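Putative cell surface hydrolase (Lactobacillus plantarum, PDB 3LP5) probably acts as a hydrolase at the cell surface, having an alpha/beta hydrolase fold, although its substrate and reaction remain unknown. Local coordinates at residues D78-A81 against V82-N85; W112-F115 against L116-Y119; F152-L155 against Y156-T160. All coordinates share one frame; numbering follows the deposited sequence.

In the fold
All three contacts are local, each within one helix, so none closes a long loop; they follow one another in series, without nesting or crossing. Contact 1 comes first, on helix 74-92, which joins strands 62-67 and 99-105. Contact 2 lies on helix 107-118, in the beta-alpha-beta unit between strands 99-105 and 127-134, and contact 3 ends helix 150-157, in the next such unit before strand 167-172. The centre of contact 2 is about 9 Å from that of contact 1 and about 10 Å from that of contact 3. Thus L114 packs against D78 and A81 on one helix and against E154 and L155 on the other, tying three helices together.

Contact 1: D78-A81 against V82-N85; sequences DKQA and VWLN
One face of the W83 indole is laid against the preceding turn of its own helix, and K79 supplies what touches it. K79 CB sits over the six-membered ring of W83, 3.9 Å from the centroid and 13° off the normal, a CH-pi contact. On the same face, K79 O stands 3.2 Å above the indole plane, displaced toward the rim. Q80 approaches obliquely instead, its CG 3.8 Å from CE3 of W83, with the amide plane turned 47° from the indole.

W83 CG is placed anti to its carbonyl carbon (chi1 -67°), which turns the ring back along the helix over K79. The lysine chain runs on beside the ring in the same direction and carries its ammonium outward, so aliphatic carbon meets the aromatic face while the charge stays at the exposed surface. This is an i to i+4 pairing on helix 74-92 of the alpha/beta hydrolase fold, and the main chain holds the same spacing: W83 N donates to K79 O at 2.8 Å.

Glutamine suits a buried place here because N69 O and R71 O both accept from Q80 NE2. On another side of the helix the small A81 allows L114 of helix 107-118 to come close. V82 turns CG2 back to 3.5 Å from the carbonyl oxygen of D78, whose carboxylate forms a salt bridge with K74.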
loop_
_atom_site.group_PDB
_atom_site.type_symbol
_atom_site.label_atom_id
_atom_site.label_comp_id
_atom_site.label_asym_id
_atom_site.label_seq_id
_atom_site.Cartn_x
_atom_site.Cartn_y
_atom_site.Cartn_z
ATOM N N ASP A 78 -6.429 -13.784 -0.822
ATOM C CA ASP A 78 -7.146 -14.132 0.452
ATOM C C ASP A 78 -6.164 -14.714 1.477
ATOM O O ASP A 78 -6.263 -14.396 2.642
ATOM C CB ASP A 78 -8.327 -15.095 0.220
ATOM C CG ASP A 78 -9.547 -14.404 -0.438
ATOM O OD1 ASP A 78 -9.666 -13.157 -0.451
ATOM O OD2 ASP A 78 -10.403 -15.108 -0.961
ATOM N N LYS A 79 -5.203 -15.541 1.033
ATOM C CA LYS A 79 -4.129 -16.036 1.946
ATOM C C LYS A 79 -3.152 -14.962 2.381
ATOM O O LYS A 79 -2.688 -14.988 3.514
ATOM C CB LYS A 79 -3.306 -17.173 1.284
ATOM C CG LYS A 79 -4.132 -18.389 0.907
ATOM C CD LYS A 79 -3.333 -19.379 0.080
ATOM C CE LYS A 79 -4.242 -20.425 -0.596
ATOM N NZ LYS A 79 -3.454 -21.668 -0.914
ATOM N N GLN A 80 -2.772 -14.073 1.467
ATOM C CA GLN A 80 -1.819 -13.003 1.817
ATOM C C GLN A 80 -2.381 -12.058 2.862
ATOM O O GLN A 80 -1.637 -11.521 3.684
ATOM C CB GLN A 80 -1.319 -12.253 0.559
ATOM C CG GLN A 80 -0.509 -13.220 -0.387
ATOM C CD GLN A 80 -0.719 -12.891 -1.911
ATOM O OE1 GLN A 80 -1.482 -12.000 -2.261
ATOM N NE2 GLN A 80 -0.005 -13.593 -2.791
ATOM N N ALA A 81 -3.694 -11.878 2.859
ATOM C CA ALA A 81 -4.328 -11.051 3.905
ATOM C C ALA A 81 -4.262 -11.704 5.268
ATOM O O ALA A 81 -4.023 -11.025 6.224
ATOM C CB ALA A 81 -5.754 -10.690 3.530
ATOM N N VAL A 82 -4.371 -13.039 5.324
ATOM C CA VAL A 82 -4.140 -13.787 6.548
ATOM C C VAL A 82 -2.704 -13.756 6.948
ATOM O O VAL A 82 -2.410 -13.558 8.110
ATOM C CB VAL A 82 -4.571 -15.214 6.386
ATOM C CG1 VAL A 82 -4.233 -16.036 7.644
ATOM C CG2 VAL A 82 -6.105 -15.274 6.037
ATOM N N TRP A 83 -1.777 -14.001 6.016
ATOM C CA TRP A 83 -0.365 -13.854 6.336
ATOM C C TRP A 83 0.014 -12.441 6.831
ATOM O O TRP A 83 0.860 -12.271 7.750
ATOM C CB TRP A 83 0.496 -14.251 5.103
ATOM C CG TRP A 83 0.401 -15.756 4.777
ATOM C CD1 TRP A 83 0.317 -16.775 5.660
ATOM C CD2 TRP A 83 0.459 -16.354 3.462
ATOM N NE1 TRP A 83 0.235 -18.006 4.975
ATOM C CE2 TRP A 83 0.338 -17.761 3.626
ATOM C CE3 TRP A 83 0.623 -15.832 2.152
ATOM C CZ2 TRP A 83 0.319 -18.646 2.519
ATOM C CZ3 TRP A 83 0.569 -16.713 1.053
ATOM C CH2 TRP A 83 0.464 -18.098 1.240
ATOM N N LEU A 84 -0.578 -11.412 6.223
ATOM C CA LEU A 84 -0.326 -10.020 6.677
ATOM C C LEU A 84 -0.744 -9.838 8.129
ATOM O O LEU A 84 -0.041 -9.220 8.957
ATOM C CB LEU A 84 -1.112 -9.009 5.812
ATOM C CG LEU A 84 -0.935 -7.500 6.214
ATOM C CD1 LEU A 84 0.546 -7.080 6.434
ATOM C CD2 LEU A 84 -1.524 -6.593 5.142
ATOM N N ASN A 85 -1.917 -10.361 8.455
ATOM C CA ASN A 85 -2.412 -10.332 9.825
ATOM C C ASN A 85 -1.478 -11.154 10.733
ATOM O O ASN A 85 -1.154 -10.719 11.865
ATOM C CB ASN A 85 -3.809 -10.938 9.817
ATOM C CG ASN A 85 -4.558 -10.721 11.120
ATOM O OD1 ASN A 85 -4.228 -9.841 11.931
ATOM N ND2 ASN A 85 -5.548 -11.552 11.340
#

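Contact 2: W112-F115 against L116-Y119; sequences WTLF and LERY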
loop_
_atom_site.group_PDB
_atom_site.type_symbol
_atom_site.label_atom_id
_atom_site.label_comp_id
_atom_site.label_asym_id
_atom_site.label_seq_id
_atom_site.Cartn_x
_atom_site.Cartn_y
_atom_site.Cartn_z
ATOM N N TRP A 112 -3.638 -5.083 1.765
ATOM C CA TRP A 112 -3.896 -4.115 2.850
ATOM C C TRP A 112 -5.383 -3.888 3.001
ATOM O O TRP A 112 -5.885 -3.881 4.123
ATOM C CB TRP A 112 -3.250 -2.700 2.633
ATOM C CG TRP A 112 -1.961 -2.543 3.231
ATOM C CD1 TRP A 112 -0.752 -2.321 2.561
ATOM C CD2 TRP A 112 -1.627 -2.684 4.625
ATOM N NE1 TRP A 112 0.278 -2.250 3.479
ATOM C CE2 TRP A 112 -0.222 -2.516 4.735
ATOM C CE3 TRP A 112 -2.387 -2.888 5.800
ATOM C CZ2 TRP A 112 0.452 -2.557 5.980
ATOM C CZ3 TRP A 112 -1.708 -2.949 7.048
ATOM C CH2 TRP A 112 -0.306 -2.784 7.115
ATOM N N THR A 113 -6.105 -3.732 1.882
ATOM C CA THR A 113 -7.515 -3.362 2.060
ATOM C C THR A 113 -8.309 -4.441 2.776
ATOM O O THR A 113 -9.201 -4.167 3.578
ATOM C CB THR A 113 -8.224 -3.059 0.675
ATOM O OG1 THR A 113 -7.537 -1.975 0.030
ATOM C CG2 THR A 113 -9.644 -2.628 0.887
ATOM N N LEU A 114 -8.088 -5.679 2.359
ATOM C CA LEU A 114 -8.823 -6.789 2.879
ATOM C C LEU A 114 -8.438 -6.935 4.390
ATOM O O LEU A 114 -9.298 -7.123 5.246
ATOM C CB LEU A 114 -8.514 -8.049 2.026
ATOM C CG LEU A 114 -9.370 -9.271 2.348
ATOM C CD1 LEU A 114 -10.852 -8.983 2.150
ATOM C CD2 LEU A 114 -8.925 -10.497 1.498
ATOM N N PHE A 115 -7.152 -6.844 4.700
ATOM C CA PHE A 115 -6.699 -6.878 6.100
ATOM C C PHE A 115 -7.426 -5.785 6.917
ATOM O O PHE A 115 -7.907 -6.077 8.021
ATOM C CB PHE A 115 -5.193 -6.670 6.170
ATOM C CG PHE A 115 -4.689 -6.353 7.552
ATOM C CD1 PHE A 115 -4.434 -7.373 8.457
ATOM C CD2 PHE A 115 -4.525 -5.040 7.954
ATOM C CE1 PHE A 115 -4.002 -7.087 9.762
ATOM C CE2 PHE A 115 -4.137 -4.743 9.279
ATOM C CZ PHE A 115 -3.871 -5.767 10.153
ATOM N N LEU A 116 -7.538 -4.552 6.354
ATOM C CA LEU A 116 -8.123 -3.461 7.127
ATOM C C LEU A 116 -9.619 -3.663 7.349
ATOM O O LEU A 116 -10.136 -3.326 8.415
ATOM C CB LEU A 116 -7.870 -2.106 6.512
ATOM C CG LEU A 116 -6.381 -1.759 6.400
ATOM C CD1 LEU A 116 -6.322 -0.541 5.506
ATOM C CD2 LEU A 116 -5.704 -1.484 7.793
ATOM N N GLU A 117 -10.288 -4.264 6.364
ATOM C CA GLU A 117 -11.745 -4.472 6.435
ATOM C C GLU A 117 -12.086 -5.591 7.421
ATOM O O GLU A 117 -13.111 -5.493 8.090
ATOM C CB GLU A 117 -12.319 -4.931 5.078
ATOM C CG GLU A 117 -12.293 -3.870 4.045
ATOM C CD GLU A 117 -12.765 -4.363 2.702
ATOM O OE1 GLU A 117 -12.632 -5.543 2.424
ATOM O OE2 GLU A 117 -13.297 -3.573 1.921
ATOM N N ARG A 118 -11.252 -6.651 7.460
ATOM C CA ARG A 118 -11.580 -7.893 8.181
ATOM C C ARG A 118 -10.760 -8.196 9.435
ATOM O O ARG A 118 -11.293 -8.798 10.395
ATOM C CB ARG A 118 -11.496 -9.074 7.219
ATOM C CG ARG A 118 -12.410 -8.905 6.008
ATOM C CD ARG A 118 -12.545 -10.210 5.292
ATOM N NE ARG A 118 -13.622 -10.994 5.906
ATOM C CZ ARG A 118 -14.045 -12.173 5.456
ATOM N NH1 ARG A 118 -13.456 -12.698 4.386
ATOM N NH2 ARG A 118 -15.074 -12.814 6.062
ATOM N N TYR A 119 -9.479 -7.792 9.447
ATOM C CA TYR A 119 -8.560 -8.349 10.444
ATOM C C TYR A 119 -7.960 -7.329 11.386
ATOM O O TYR A 119 -7.507 -7.673 12.484
ATOM C CB TYR A 119 -7.438 -9.130 9.732
ATOM C CG TYR A 119 -7.971 -10.237 8.846
ATOM C CD1 TYR A 119 -9.026 -11.029 9.271
ATOM C CD2 TYR A 119 -7.409 -10.476 7.555
ATOM C CE1 TYR A 119 -9.556 -12.031 8.428
ATOM C CE2 TYR A 119 -7.923 -11.478 6.736
ATOM C CZ TYR A 119 -8.976 -12.246 7.190
ATOM O OH TYR A 119 -9.447 -13.278 6.431
#
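F115 and L116 are neighbours in sequence whose side chains slant across one another, L116 CD2 resting 3.7 Å from F115 CD2. W112, one turn earlier, slants across the same leucine and reaches the same methyl: its CE3 is 4.1 Å from L116 CD2. A single methyl, one branch of the leucine fork, thus touches both rings, a task that suits leucine, and it meets the indole obliquely.

With CG anti to its own N (chi1 166°), F115 presents its two ring borders to different partners: CD2 serves L116, while CD1 lies 3.7 Å from Y119 CB. The two aromatic residues do not stack; the tyrosine offers its methylene, and its ring is carried back past F115 CA. An alanine in place of this phenylalanine is likely to leave L116 CD2 and Y119 CB without a shared neighbour, and to open a gap toward F88, whose ring meets the phenylalanine at about 60°.

L114 and R118 run side by side, pointing the same way, with L114 CD1 3.8 Å from R118 CD. The arginine's aliphatic part thereby packs on leucine while its charged end reaches a cation-pi contact with Y158. E117 crosses L114 at about a right angle and T113 obliquely; T113 CG2 is 3.9 Å from E117 OE2, and the threonine hydroxyl is hydrogen-bonded to G109 O.

Four i to i+4 backbone bonds hold these positions, the last from Y119 N to F115 O at 2.7 Å. Helix 107-118 follows strand 99-105, with a GxSxG sequence spanning the junction and W112 touching its residues, consistent with the nucleophile elbow of alpha/beta hydrolases.

Contact 3: F152-L155 against Y156-T160; sequences FKEL and YRYRT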
loop_
_atom_site.group_PDB
_atom_site.type_symbol
_atom_site.label_atom_id
_atom_site.label_comp_id
_atom_site.label_asym_id
_atom_site.label_seq_id
_atom_site.Cartn_x
_atom_site.Cartn_y
_atom_site.Cartn_z
ATOM N N PHE A 152 -13.283 -8.035 -6.429
ATOM C CA PHE A 152 -13.889 -6.778 -6.044
ATOM C C PHE A 152 -15.157 -7.032 -5.180
ATOM O O PHE A 152 -15.424 -6.290 -4.254
ATOM C CB PHE A 152 -14.340 -6.014 -7.285
ATOM C CG PHE A 152 -15.099 -4.745 -6.947
ATOM C CD1 PHE A 152 -14.432 -3.637 -6.435
ATOM C CD2 PHE A 152 -16.488 -4.706 -7.064
ATOM C CE1 PHE A 152 -15.120 -2.461 -6.107
ATOM C CE2 PHE A 152 -17.188 -3.550 -6.720
ATOM C CZ PHE A 152 -16.484 -2.415 -6.232
ATOM N N LYS A 153 -15.909 -8.078 -5.476
ATOM C CA LYS A 153 -17.148 -8.404 -4.698
ATOM C C LYS A 153 -16.788 -8.581 -3.226
ATOM O O LYS A 153 -17.516 -8.093 -2.364
ATOM C CB LYS A 153 -17.825 -9.668 -5.248
ATOM C CG LYS A 153 -18.605 -9.364 -6.577
ATOM C CD LYS A 153 -19.336 -10.638 -7.106
ATOM C CE LYS A 153 -19.782 -10.478 -8.557
ATOM N NZ LYS A 153 -20.404 -11.758 -9.070
ATOM N N GLU A 154 -15.646 -9.206 -2.946
ATOM C CA GLU A 154 -15.259 -9.438 -1.578
ATOM C C GLU A 154 -14.779 -8.125 -0.947
ATOM O O GLU A 154 -15.201 -7.812 0.140
ATOM C CB GLU A 154 -14.172 -10.529 -1.482
ATOM C CG GLU A 154 -13.711 -10.791 -0.022
ATOM C CD GLU A 154 -12.545 -11.763 0.144
ATOM O OE1 GLU A 154 -11.684 -11.946 -0.770
ATOM O OE2 GLU A 154 -12.430 -12.305 1.239
ATOM N N LEU A 155 -13.935 -7.343 -1.616
ATOM C CA LEU A 155 -13.542 -6.016 -1.061
ATOM C C LEU A 155 -14.735 -5.071 -0.873
ATOM O O LEU A 155 -14.738 -4.288 0.072
ATOM C CB LEU A 155 -12.530 -5.310 -1.928
ATOM C CG LEU A 155 -11.264 -6.133 -2.206
ATOM C CD1 LEU A 155 -10.384 -5.475 -3.280
ATOM C CD2 LEU A 155 -10.453 -6.170 -0.880
ATOM N N TYR A 156 -15.740 -5.159 -1.742
ATOM C CA TYR A 156 -16.854 -4.197 -1.622
ATOM C C TYR A 156 -17.754 -4.669 -0.505
ATOM O O TYR A 156 -18.237 -3.888 0.312
ATOM C CB TYR A 156 -17.624 -4.188 -2.933
ATOM C CG TYR A 156 -18.710 -3.171 -3.035
ATOM C CD1 TYR A 156 -18.406 -1.815 -3.120
ATOM C CD2 TYR A 156 -20.050 -3.561 -3.086
ATOM C CE1 TYR A 156 -19.430 -0.827 -3.256
ATOM C CE2 TYR A 156 -21.101 -2.587 -3.210
ATOM C CZ TYR A 156 -20.774 -1.216 -3.267
ATOM O OH TYR A 156 -21.806 -0.261 -3.394
ATOM N N ARG A 157 -17.924 -5.980 -0.409
ATOM C CA ARG A 157 -18.814 -6.530 0.617
ATOM C C ARG A 157 -18.356 -6.186 2.035
ATOM O O ARG A 157 -19.185 -6.036 2.951
ATOM C CB ARG A 157 -18.911 -8.064 0.501
ATOM C CG ARG A 157 -20.005 -8.636 1.445
ATOM C CD ARG A 157 -19.832 -10.144 1.765
ATOM N NE ARG A 157 -20.293 -10.544 3.138
ATOM C CZ ARG A 157 -21.188 -9.921 3.953
ATOM N NH1 ARG A 157 -21.845 -8.798 3.619
ATOM N NH2 ARG A 157 -21.447 -10.457 5.149
ATOM N N TYR A 158 -17.048 -6.111 2.250
ATOM C CA TYR A 158 -16.584 -5.834 3.595
ATOM C C TYR A 158 -16.116 -4.397 3.833
ATOM O O TYR A 158 -15.479 -4.113 4.865
ATOM C CB TYR A 158 -15.480 -6.829 4.026
ATOM C CG TYR A 158 -16.024 -8.208 4.075
ATOM C CD1 TYR A 158 -16.974 -8.542 5.047
ATOM C CD2 TYR A 158 -15.667 -9.163 3.113
ATOM C CE1 TYR A 158 -17.513 -9.805 5.104
ATOM C CE2 TYR A 158 -16.206 -10.444 3.162
ATOM C CZ TYR A 158 -17.124 -10.739 4.163
ATOM O OH TYR A 158 -17.690 -11.960 4.259
ATOM N N ARG A 159 -16.455 -3.493 2.942
ATOM C CA ARG A 159 -15.894 -2.115 2.993
ATOM C C ARG A 159 -16.356 -1.414 4.240
ATOM O O ARG A 159 -15.648 -0.531 4.699
ATOM C CB ARG A 159 -16.300 -1.309 1.737
ATOM C CG ARG A 159 -17.862 -1.023 1.698
ATOM C CD ARG A 159 -18.331 -0.451 0.328
ATOM N NE ARG A 159 -19.745 -0.076 0.349
ATOM C CZ ARG A 159 -20.778 -0.939 0.376
ATOM N NH1 ARG A 159 -20.589 -2.285 0.397
ATOM N NH2 ARG A 159 -22.027 -0.468 0.395
ATOM N N THR A 160 -17.533 -1.768 4.801
ATOM C CA THR A 160 -17.961 -1.120 6.035
ATOM C C THR A 160 -17.077 -1.475 7.256
ATOM O O THR A 160 -17.107 -0.776 8.272
ATOM C CB THR A 160 -19.426 -1.345 6.391
ATOM O OG1 THR A 160 -19.656 -2.740 6.601
ATOM C CG2 THR A 160 -20.319 -0.844 5.268
#
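F152 and Y156 share one setting, each with CG anti to the backbone N, and being one turn apart they lie side by side and point the same way. The rings are nearly parallel, 24° between planes, yet slid so far apart, with centroids 5.4 Å from each other, that they barely overlap; at their rims F152 CZ touches Y156 CD1 at 3.7 Å. A meeting of another kind is the CH-pi contact in which Y156 CB stands over the F152 face, 4.1 Å from its centroid. Phenylalanine fits this buried place, where Y190 also meets it edge to face, whereas a tyrosine suits the partly exposed neighbour.

R159 takes a different first torsion, its CG lodged between the backbone N and the carbonyl carbon (chi1 67°), and this folds the extended chain back onto Y156. NH1 stands 3.6 Å above the tyrosine ring, over its centre, and donates to Y156 O at 2.8 Å. That oxygen is in the guanidinium plane, though the donor sits above the carbonyl plane; R159 N reaches the same oxygen from the other face.

E154 and Y158 cross obliquely, E154 CG being 4.0 Å from Y158 CD2. Y158 also takes part in a cation-pi contact with R118 of helix 107-118.

At Y158 the chain leaves helical geometry, and helix 150-157 ends before its last carbonyls can all find i+4 partners. Two bonds from R159 satisfy Y156 O, one from main chain and one from side chain, and the positive guanidinium, lying close to the C-terminal end of the helix, would probably be favoured by the partial negative charge there.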